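Long-range contact in Alr1010 protein (Nostoc, PDB 3URG), which probably binds calcium ions, as a member of the CcbP family of calcium-binding proteins: residues E84-A89 with Y99-D104. Numbering follows the deposited sequence.
Sequences EVLGMA and YVEVAD
L86 and E101 meet at a beta bulge, a case of how an antiparallel sheet absorbs one extra residue. Up to V85 the end of strand 77-86 pairs regularly with strand 99-104: E84 and A103 exchange two backbone hydrogen bonds, E84 N to A103 O and A103 N to E84 O. Then L86 N donates to E101 O (2.8 Å) and G87 O accepts from E101 N, so that L86 and G87 lie opposite E101 and the register slips by one.

The side chain of L86 turns toward the partner strand. Its CB rests 3.6 Å from E101 O and 3.9 Å from E101 CG; beyond the branch, CD2 lies 3.3 Å from E101 OE1 and presses tightly on A103 CB at 3.5 Å. E101 meets it as an extended chain, CG anti to the backbone N (chi1 151°), and the two side chains cross obliquely.

V85 CG1 packs on V100 CG2, and V85 CG2 on V102 CG1, all three valines being buried. Past the bulge the chain turns at G87, and M88 reaches helix 45-59 while its SD touches V100 CG1. The pairing finishes with A89 N hydrogen-bonded to Y99 O, nearly straight at 175° but above the carbonyl plane.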
loop_
_atom_site.group_PDB
_atom_site.type_symbol
_atom_site.label_atom_id
_atom_site.label_comp_id
_atom_site.label_asym_id
_atom_site.label_seq_id
_atom_site.Cartn_x
_atom_site.Cartn_y
_atom_site.Cartn_z
ATOM N N GLU A 84 -3.657 -4.194 -13.627
ATOM C CA GLU A 84 -4.027 -2.808 -13.389
ATOM C C GLU A 84 -4.453 -2.688 -11.941
ATOM O O GLU A 84 -5.273 -3.468 -11.460
ATOM C CB GLU A 84 -5.189 -2.378 -14.281
ATOM C CG GLU A 84 -4.807 -2.062 -15.712
ATOM C CD GLU A 84 -5.985 -1.530 -16.515
ATOM O OE1 GLU A 84 -6.724 -0.662 -16.002
ATOM O OE2 GLU A 84 -6.171 -1.982 -17.659
ATOM N N VAL A 85 -3.881 -1.721 -11.235
ATOM C CA VAL A 85 -4.305 -1.445 -9.880
ATOM C C VAL A 85 -5.450 -0.436 -9.958
ATOM O O VAL A 85 -5.254 0.702 -10.391
ATOM C CB VAL A 85 -3.155 -0.881 -9.057
ATOM C CG1 VAL A 85 -3.574 -0.729 -7.612
ATOM C CG2 VAL A 85 -1.927 -1.780 -9.189
ATOM N N LEU A 86 -6.638 -0.871 -9.545
ATOM C CA LEU A 86 -7.882 -0.134 -9.791
ATOM C C LEU A 86 -8.253 0.863 -8.695
ATOM O O LEU A 86 -8.938 1.852 -8.950
ATOM C CB LEU A 86 -9.036 -1.120 -9.971
ATOM C CG LEU A 86 -9.274 -1.747 -11.355
ATOM C CD1 LEU A 86 -8.071 -1.626 -12.288
ATOM C CD2 LEU A 86 -9.718 -3.186 -11.206
ATOM N N GLY A 87 -7.824 0.594 -7.470
ATOM C CA GLY A 87 -8.179 1.450 -6.350
ATOM C C GLY A 87 -7.927 0.727 -5.044
ATOM O O GLY A 87 -7.428 -0.401 -5.052
ATOM N N MET A 88 -8.244 1.373 -3.925
ATOM C CA MET A 88 -8.150 0.721 -2.632
ATOM C C MET A 88 -9.197 -0.374 -2.597
ATOM O O MET A 88 -10.271 -0.226 -3.176
ATOM C CB MET A 88 -8.406 1.710 -1.493
ATOM C CG MET A 88 -7.465 2.913 -1.491
ATOM S SD MET A 88 -5.729 2.412 -1.461
ATOM C CE MET A 88 -5.543 1.753 0.195
ATOM N N ALA A 89 -8.919 -1.445 -1.914
ATOM C CA ALA A 89 -9.904 -2.453 -1.716
ATOM C C ALA A 89 -10.916 -1.891 -0.772
ATOM O O ALA A 89 -10.605 -1.078 0.035
ATOM C CB ALA A 89 -9.290 -3.641 -1.154
ATOM N N TYR A 99 -4.858 -2.846 1.485
ATOM C CA TYR A 99 -5.129 -3.679 0.317
ATOM C C TYR A 99 -5.626 -2.827 -0.833
ATOM O O TYR A 99 -6.315 -1.830 -0.627
ATOM C CB TYR A 99 -6.175 -4.763 0.630
ATOM C CG TYR A 99 -5.697 -5.811 1.608
ATOM C CD1 TYR A 99 -5.076 -6.972 1.168
ATOM C CD2 TYR A 99 -5.870 -5.638 2.973
ATOM C CE1 TYR A 99 -4.629 -7.931 2.063
ATOM C CE2 TYR A 99 -5.429 -6.589 3.878
ATOM C CZ TYR A 99 -4.807 -7.733 3.416
ATOM O OH TYR A 99 -4.372 -8.681 4.311
ATOM N N VAL A 100 -5.263 -3.219 -2.047
ATOM C CA VAL A 100 -5.787 -2.574 -3.226
ATOM C C VAL A 100 -6.468 -3.620 -4.085
ATOM O O VAL A 100 -6.192 -4.817 -3.984
ATOM C CB VAL A 100 -4.686 -1.899 -4.044
ATOM C CG1 VAL A 100 -4.118 -0.667 -3.286
ATOM C CG2 VAL A 100 -3.587 -2.901 -4.381
ATOM N N GLU A 101 -7.369 -3.165 -4.935
ATOM C CA GLU A 101 -7.969 -4.055 -5.901
ATOM C C GLU A 101 -7.212 -3.993 -7.214
ATOM O O GLU A 101 -6.903 -2.905 -7.695
ATOM C CB GLU A 101 -9.402 -3.658 -6.155
ATOM C CG GLU A 101 -9.824 -4.029 -7.542
ATOM C CD GLU A 101 -11.270 -3.764 -7.750
ATOM O OE1 GLU A 101 -11.795 -4.080 -8.840
ATOM O OE2 GLU A 101 -11.877 -3.230 -6.802
ATOM N N VAL A 102 -6.941 -5.162 -7.798
ATOM C CA VAL A 102 -6.175 -5.266 -9.045
ATOM C C VAL A 102 -6.901 -6.159 -10.041
ATOM O O VAL A 102 -7.643 -7.056 -9.643
ATOM C CB VAL A 102 -4.750 -5.825 -8.803
ATOM C CG1 VAL A 102 -4.065 -5.051 -7.644
ATOM C CG2 VAL A 102 -4.780 -7.313 -8.483
ATOM N N ALA A 103 -6.703 -5.910 -11.334
ATOM C CA ALA A 103 -7.381 -6.702 -12.361
ATOM C C ALA A 103 -6.396 -7.180 -13.405
ATOM O O ALA A 103 -5.533 -6.423 -13.837
ATOM C CB ALA A 103 -8.495 -5.890 -13.025
ATOM N N ASP A 104 -6.503 -8.438 -13.815
ATOM C CA ASP A 104 -5.809 -8.809 -15.043
ATOM C C ASP A 104 -6.824 -8.815 -16.173
ATOM O O ASP A 104 -7.876 -9.446 -16.093
ATOM C CB ASP A 104 -4.964 -10.093 -14.940
ATOM C CG ASP A 104 -5.775 -11.317 -14.619
ATOM O OD1 ASP A 104 -6.714 -11.216 -13.808
ATOM O OD2 ASP A 104 -5.455 -12.394 -15.168
#